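Local coordinates for protein endo-pectate lyase (PDB 3B8Y) that probably catalyses the calcium-dependent eliminative cleavage of polygalacturonate and of partly to highly methylated pectins, acting endo along the chain, at residues 22-27 with 98-103; 55-60 with 85-90. One frame throughout, in Å; residues are numbered along the deposited sequence.

In the fold
Both contacts belong to the N-terminal β-sandwich, whose strand order matches a fibronectin type III domain, and lie away from the metal sites of the β-helix. Contact 1 is the more buried: it closes one edge of the sandwich by bringing strand 22-29 of the three-stranded sheet against strand 97-104 of the four-stranded one. Contact 2, about 9 Å away between centres, is a surface contact in which the loop 55-60 covers the outer side of strand 85-92. Strands 85-92 and 97-104 pair directly, so one sheet serves both. Aliphatic packing plus a threonine hydroxyl bond characterises contact 1; contact 2 relies on tryptophan faces, C-H groups and a cation.

Contact 1: residues 22-27 with 98-103; sequences TTLMLS and VVSNAV
Leu24 and Val103 form the tight aliphatic part of this contact, their side chains crossing at about a right angle. Leu24 CD2 comes to 3.5 Å from Val103 CG2, closer than usual van der Waals contact, while the other methyl, Val103 CG1, presses on the backbone carbonyl of Leu24. Leu26 extends the patch through its CB, 3.8 Å from Val103 CG2. A second close point joins Thr22 to Ser100: with CG2 anti to the backbone N, the methyl of Thr22 approaches Ser100 CB to 3.4 Å, and Ser100 CA directs a C-H...O contact at Thr22 O (3.2 Å).

The same rotamer (chi1 -56°) sets Thr22 OG1 beside its own N and lets it donate to Val98 O at 2.9 Å, from well above the carbonyl plane (48° out of it). The two segments run in nearly the same direction, 20° apart, yet belong to different sheets; this is how the first and last strands of a fibronectin type III sandwich meet at its edge. Ser100 marks the break in the last strand. Its OG donates to Asn101 O at 2.8 Å and also takes the backbone N-H of Val88, so the hydroxyl, although buried, has two polar partners.

Packing is looser toward Val98 and Val99, both partly exposed. Here a water bridges the two segments, accepting from Thr22 N and donating to Val99 O at 2.6 Å. Met25 turns away from residues 98-103 and packs on Asn186 and Ile188 of the β-helix, and Leu26 O accepts a hydrogen bond from Arg165.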
loop_
_atom_site.group_PDB
_atom_site.type_symbol
_atom_site.label_atom_id
_atom_site.label_comp_id
_atom_site.label_asym_id
_atom_site.label_seq_id
_atom_site.Cartn_x
_atom_site.Cartn_y
_atom_site.Cartn_z
ATOM N N THR A 22 9.971 14.137 8.698
ATOM C CA THR A 22 8.740 13.376 8.585
ATOM C C THR A 22 7.868 14.118 7.584
ATOM O O THR A 22 7.646 15.322 7.722
ATOM C CB THR A 22 7.995 13.300 9.931
ATOM O OG1 THR A 22 8.866 12.749 10.923
ATOM C CG2 THR A 22 6.738 12.430 9.809
ATOM N N THR A 23 7.436 13.427 6.537
ATOM C CA THR A 23 6.572 14.061 5.554
ATOM C C THR A 23 5.200 13.434 5.663
ATOM O O THR A 23 5.048 12.213 5.594
ATOM C CB THR A 23 7.127 13.949 4.124
ATOM O OG1 THR A 23 8.402 14.597 4.067
ATOM C CG2 THR A 23 6.194 14.652 3.138
ATOM N N LEU A 24 4.209 14.284 5.892
ATOM C CA LEU A 24 2.838 13.841 6.072
ATOM C C LEU A 24 1.910 14.211 4.932
ATOM O O LEU A 24 1.971 15.320 4.404
ATOM C CB LEU A 24 2.286 14.427 7.372
ATOM C CG LEU A 24 0.844 14.100 7.798
ATOM C CD1 LEU A 24 0.710 12.607 8.134
ATOM C CD2 LEU A 24 0.509 14.931 9.034
ATOM N N MET A 25 1.003 13.293 4.616
ATOM C CA MET A 25 0.007 13.498 3.571
ATOM C C MET A 25 -1.361 13.065 4.089
ATOM O O MET A 25 -1.472 12.174 4.934
ATOM C CB MET A 25 0.365 12.710 2.305
ATOM C CG MET A 25 1.589 13.233 1.571
ATOM S SD MET A 25 2.059 12.181 0.177
ATOM C CE MET A 25 0.672 12.347 -0.841
ATOM N N LEU A 26 -2.404 13.690 3.559
ATOM C CA LEU A 26 -3.756 13.371 3.967
ATOM C C LEU A 26 -4.667 13.005 2.812
ATOM O O LEU A 26 -4.606 13.602 1.732
ATOM C CB LEU A 26 -4.362 14.540 4.747
ATOM C CG LEU A 26 -5.794 14.389 5.280
ATOM C CD1 LEU A 26 -5.853 14.917 6.690
ATOM C CD2 LEU A 26 -6.785 15.131 4.384
ATOM N N SER A 27 -5.523 12.021 3.061
ATOM C CA SER A 27 -6.507 11.582 2.087
ATOM C C SER A 27 -7.855 11.513 2.781
ATOM O O SER A 27 -7.995 10.885 3.831
ATOM C CB SER A 27 -6.159 10.218 1.505
ATOM O OG SER A 27 -7.188 9.799 0.628
ATOM N N VAL A 98 10.696 14.216 15.932
ATOM C CA VAL A 98 10.657 14.705 14.554
ATOM C C VAL A 98 9.219 14.896 14.061
ATOM O O VAL A 98 8.586 13.966 13.566
ATOM C CB VAL A 98 11.440 13.783 13.581
ATOM C CG1 VAL A 98 11.574 14.455 12.229
ATOM C CG2 VAL A 98 12.836 13.458 14.149
ATOM N N VAL A 99 8.717 16.115 14.223
ATOM C CA VAL A 99 7.367 16.488 13.822
ATOM C C VAL A 99 7.299 16.766 12.322
ATOM O O VAL A 99 8.171 17.419 11.755
ATOM C CB VAL A 99 6.872 17.746 14.615
ATOM C CG1 VAL A 99 5.397 18.058 14.290
ATOM C CG2 VAL A 99 7.029 17.513 16.103
ATOM N N SER A 100 6.256 16.248 11.685
ATOM C CA SER A 100 6.055 16.424 10.259
ATOM C C SER A 100 5.493 17.805 9.966
ATOM O O SER A 100 5.303 18.631 10.863
ATOM C CB SER A 100 5.039 15.401 9.757
ATOM O OG SER A 100 3.733 15.735 10.211
ATOM N N ASN A 101 5.215 18.027 8.691
ATOM C CA ASN A 101 4.603 19.254 8.220
ATOM C C ASN A 101 3.109 19.103 8.553
ATOM O O ASN A 101 2.629 18.008 8.914
ATOM C CB ASN A 101 4.762 19.348 6.695
ATOM C CG ASN A 101 4.253 18.088 5.973
ATOM O OD1 ASN A 101 3.150 18.073 5.404
ATOM N ND2 ASN A 101 5.040 17.019 6.030
ATOM N N ALA A 102 2.379 20.202 8.455
ATOM C CA ALA A 102 0.944 20.169 8.696
ATOM C C ALA A 102 0.231 19.757 7.410
ATOM O O ALA A 102 0.765 19.934 6.314
ATOM C CB ALA A 102 0.448 21.558 9.126
ATOM N N VAL A 103 -0.910 19.092 7.566
ATOM C CA VAL A 103 -1.765 18.719 6.445
ATOM C C VAL A 103 -3.137 19.130 6.932
ATOM O O VAL A 103 -3.386 19.142 8.142
ATOM C CB VAL A 103 -1.772 17.189 6.082
ATOM C CG1 VAL A 103 -0.453 16.777 5.455
ATOM C CG2 VAL A 103 -2.137 16.325 7.282
HETATM O O HOH W 1 9.968 16.596 10.089
#

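Contact 2: residues 55-60 with 85-90; sequences SNPDLR and WYWVDV
Arg60 lies over one face of the Trp87 indole and can be followed atom by atom. Its CB starts above the six-membered ring, 3.6 Å from Trp87 CZ3. CG lies between the backbone N and the carbonyl carbon (chi1 70°), and the chain then runs extended from CG to NE along the indole. CD makes a CH-pi contact, 3.9 Å from the centroid of the six-membered ring, and beyond it NH2 reaches Trp87 CD1 at 3.3 Å. With CZ 4.4 Å from the five-membered centroid and 10° off the normal, this is a cation-pi contact; the planes, 71° apart, show that the guanidinium stands on its edge instead of stacking flat.

Trp87 is also met along its benzo rim: Ser55 O lies near the ring plane, 3.5 Å from CZ2, and Pro57 CG packs on the same carbon at 3.9 Å. Trp85, two residues back on the same side of the strand, takes Ser55 over its own face, where Ser55 CA sits 3.7 Å from the five-membered centroid, almost straight above. At the indole edge, NE1 donates in plane to a water. Tyr86, between the two, starts away from this loop; its ring packs on Leu26 and its hydroxyl bonds Asp75 and Asn33. Alternation is general to β-strands; strand order marks 85-92 as the F strand of a fibronectin type III sandwich, its C–C′ loop lying on Trp85 and Trp87.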
loop_
_atom_site.group_PDB
_atom_site.type_symbol
_atom_site.label_atom_id
_atom_site.label_comp_id
_atom_site.label_asym_id
_atom_site.label_seq_id
_atom_site.Cartn_x
_atom_site.Cartn_y
_atom_site.Cartn_z
ATOM N N SER A 55 -5.022 26.408 12.201
ATOM C CA SER A 55 -3.673 26.288 11.679
ATOM C C SER A 55 -2.607 26.308 12.774
ATOM O O SER A 55 -1.543 25.717 12.614
ATOM C CB SER A 55 -3.424 27.440 10.702
ATOM O OG SER A 55 -2.535 27.053 9.673
ATOM N N ASN A 56 -2.928 26.963 13.887
ATOM C CA ASN A 56 -2.017 27.136 15.021
ATOM C C ASN A 56 -1.553 25.840 15.696
ATOM O O ASN A 56 -2.287 25.235 16.479
ATOM C CB ASN A 56 -2.658 28.084 16.045
ATOM C CG ASN A 56 -1.705 28.505 17.151
ATOM O OD1 ASN A 56 -2.113 29.195 18.088
ATOM N ND2 ASN A 56 -0.432 28.116 17.050
ATOM N N PRO A 57 -0.286 25.455 15.457
ATOM C CA PRO A 57 0.333 24.247 16.012
ATOM C C PRO A 57 0.238 24.208 17.527
ATOM O O PRO A 57 0.104 23.137 18.122
ATOM C CB PRO A 57 1.797 24.376 15.573
ATOM C CG PRO A 57 1.723 25.211 14.347
ATOM C CD PRO A 57 0.694 26.235 14.682
ATOM N N ASP A 58 0.312 25.382 18.150
ATOM C CA ASP A 58 0.247 25.482 19.605
ATOM C C ASP A 58 -1.108 25.074 20.179
ATOM O O ASP A 58 -1.215 24.754 21.364
ATOM C CB ASP A 58 0.624 26.900 20.064
ATOM C CG ASP A 58 2.104 27.216 19.855
ATOM O OD1 ASP A 58 2.577 28.222 20.414
ATOM O OD2 ASP A 58 2.804 26.459 19.141
ATOM N N LEU A 59 -2.129 25.051 19.324
ATOM C CA LEU A 59 -3.482 24.690 19.732
ATOM C C LEU A 59 -3.859 23.241 19.430
ATOM O O LEU A 59 -4.973 22.810 19.739
ATOM C CB LEU A 59 -4.501 25.641 19.089
ATOM C CG LEU A 59 -4.421 27.091 19.582
ATOM C CD1 LEU A 59 -5.464 27.962 18.894
ATOM C CD2 LEU A 59 -4.615 27.111 21.093
ATOM N N ARG A 60 -2.942 22.493 18.826
ATOM C CA ARG A 60 -3.220 21.095 18.498
ATOM C C ARG A 60 -3.235 20.244 19.748
ATOM O O ARG A 60 -2.716 20.631 20.791
ATOM C CB ARG A 60 -2.187 20.538 17.513
ATOM C CG ARG A 60 -0.802 20.339 18.099
ATOM C CD ARG A 60 0.235 20.297 17.010
ATOM N NE ARG A 60 1.582 20.320 17.549
ATOM C CZ ARG A 60 2.676 20.538 16.825
ATOM N NH1 ARG A 60 3.867 20.544 17.409
ATOM N NH2 ARG A 60 2.582 20.748 15.522
ATOM N N TRP A 85 -6.480 20.302 10.992
ATOM C CA TRP A 85 -5.058 20.349 10.710
ATOM C C TRP A 85 -4.456 19.152 11.442
ATOM O O TRP A 85 -4.879 18.808 12.552
ATOM C CB TRP A 85 -4.449 21.671 11.194
ATOM C CG TRP A 85 -4.606 22.774 10.188
ATOM C CD1 TRP A 85 -3.661 23.219 9.306
ATOM C CD2 TRP A 85 -5.793 23.534 9.918
ATOM N NE1 TRP A 85 -4.186 24.199 8.503
ATOM C CE2 TRP A 85 -5.492 24.412 8.856
ATOM C CE3 TRP A 85 -7.081 23.558 10.472
ATOM C CZ2 TRP A 85 -6.433 25.306 8.335
ATOM C CZ3 TRP A 85 -8.019 24.453 9.952
ATOM C CH2 TRP A 85 -7.690 25.308 8.899
ATOM N N TYR A 86 -3.488 18.504 10.811
ATOM C CA TYR A 86 -2.861 17.336 11.411
ATOM C C TYR A 86 -1.353 17.390 11.359
ATOM O O TYR A 86 -0.774 17.945 10.437
ATOM C CB TYR A 86 -3.290 16.058 10.680
ATOM C CG TYR A 86 -4.728 15.629 10.864
ATOM C CD1 TYR A 86 -5.084 14.746 11.881
ATOM C CD2 TYR A 86 -5.723 16.060 9.986
ATOM C CE1 TYR A 86 -6.391 14.301 12.020
ATOM C CE2 TYR A 86 -7.032 15.619 10.115
ATOM C CZ TYR A 86 -7.362 14.737 11.136
ATOM O OH TYR A 86 -8.666 14.303 11.269
ATOM N N TRP A 87 -0.727 16.787 12.360
ATOM C CA TRP A 87 0.718 16.677 12.440
ATOM C C TRP A 87 0.984 15.296 13.012
ATOM O O TRP A 87 0.145 14.735 13.716
ATOM C CB TRP A 87 1.322 17.705 13.397
ATOM C CG TRP A 87 1.173 19.129 12.998
ATOM C CD1 TRP A 87 2.116 19.913 12.398
ATOM C CD2 TRP A 87 0.046 19.976 13.257
ATOM N NE1 TRP A 87 1.650 21.207 12.279
ATOM C CE2 TRP A 87 0.381 21.270 12.797
ATOM C CE3 TRP A 87 -1.213 19.768 13.838
ATOM C CZ2 TRP A 87 -0.501 22.359 12.904
ATOM C CZ3 TRP A 87 -2.092 20.850 13.946
ATOM C CH2 TRP A 87 -1.729 22.130 13.482
ATOM N N VAL A 88 2.136 14.736 12.674
ATOM C CA VAL A 88 2.548 13.444 13.207
ATOM C C VAL A 88 3.942 13.645 13.781
ATOM O O VAL A 88 4.839 14.169 13.111
ATOM C CB VAL A 88 2.577 12.321 12.136
ATOM C CG1 VAL A 88 3.335 11.103 12.674
ATOM C CG2 VAL A 88 1.155 11.901 11.778
ATOM N N ASP A 89 4.102 13.268 15.043
ATOM C CA ASP A 89 5.368 13.394 15.738
ATOM C C ASP A 89 6.028 12.016 15.867
ATOM O O ASP A 89 5.494 11.122 16.519
ATOM C CB ASP A 89 5.105 14.013 17.114
ATOM C CG ASP A 89 6.375 14.322 17.895
ATOM O OD1 ASP A 89 7.506 14.280 17.358
ATOM O OD2 ASP A 89 6.220 14.649 19.075
ATOM N N VAL A 90 7.167 11.847 15.202
ATOM C CA VAL A 90 7.927 10.594 15.251
ATOM C C VAL A 90 9.015 10.768 16.314
ATOM O O VAL A 90 9.881 11.625 16.179
ATOM C CB VAL A 90 8.595 10.276 13.880
ATOM C CG1 VAL A 90 9.539 9.089 14.010
ATOM C CG2 VAL A 90 7.525 9.993 12.806
HETATM O O HOH W 2 -3.244 26.070 6.515
#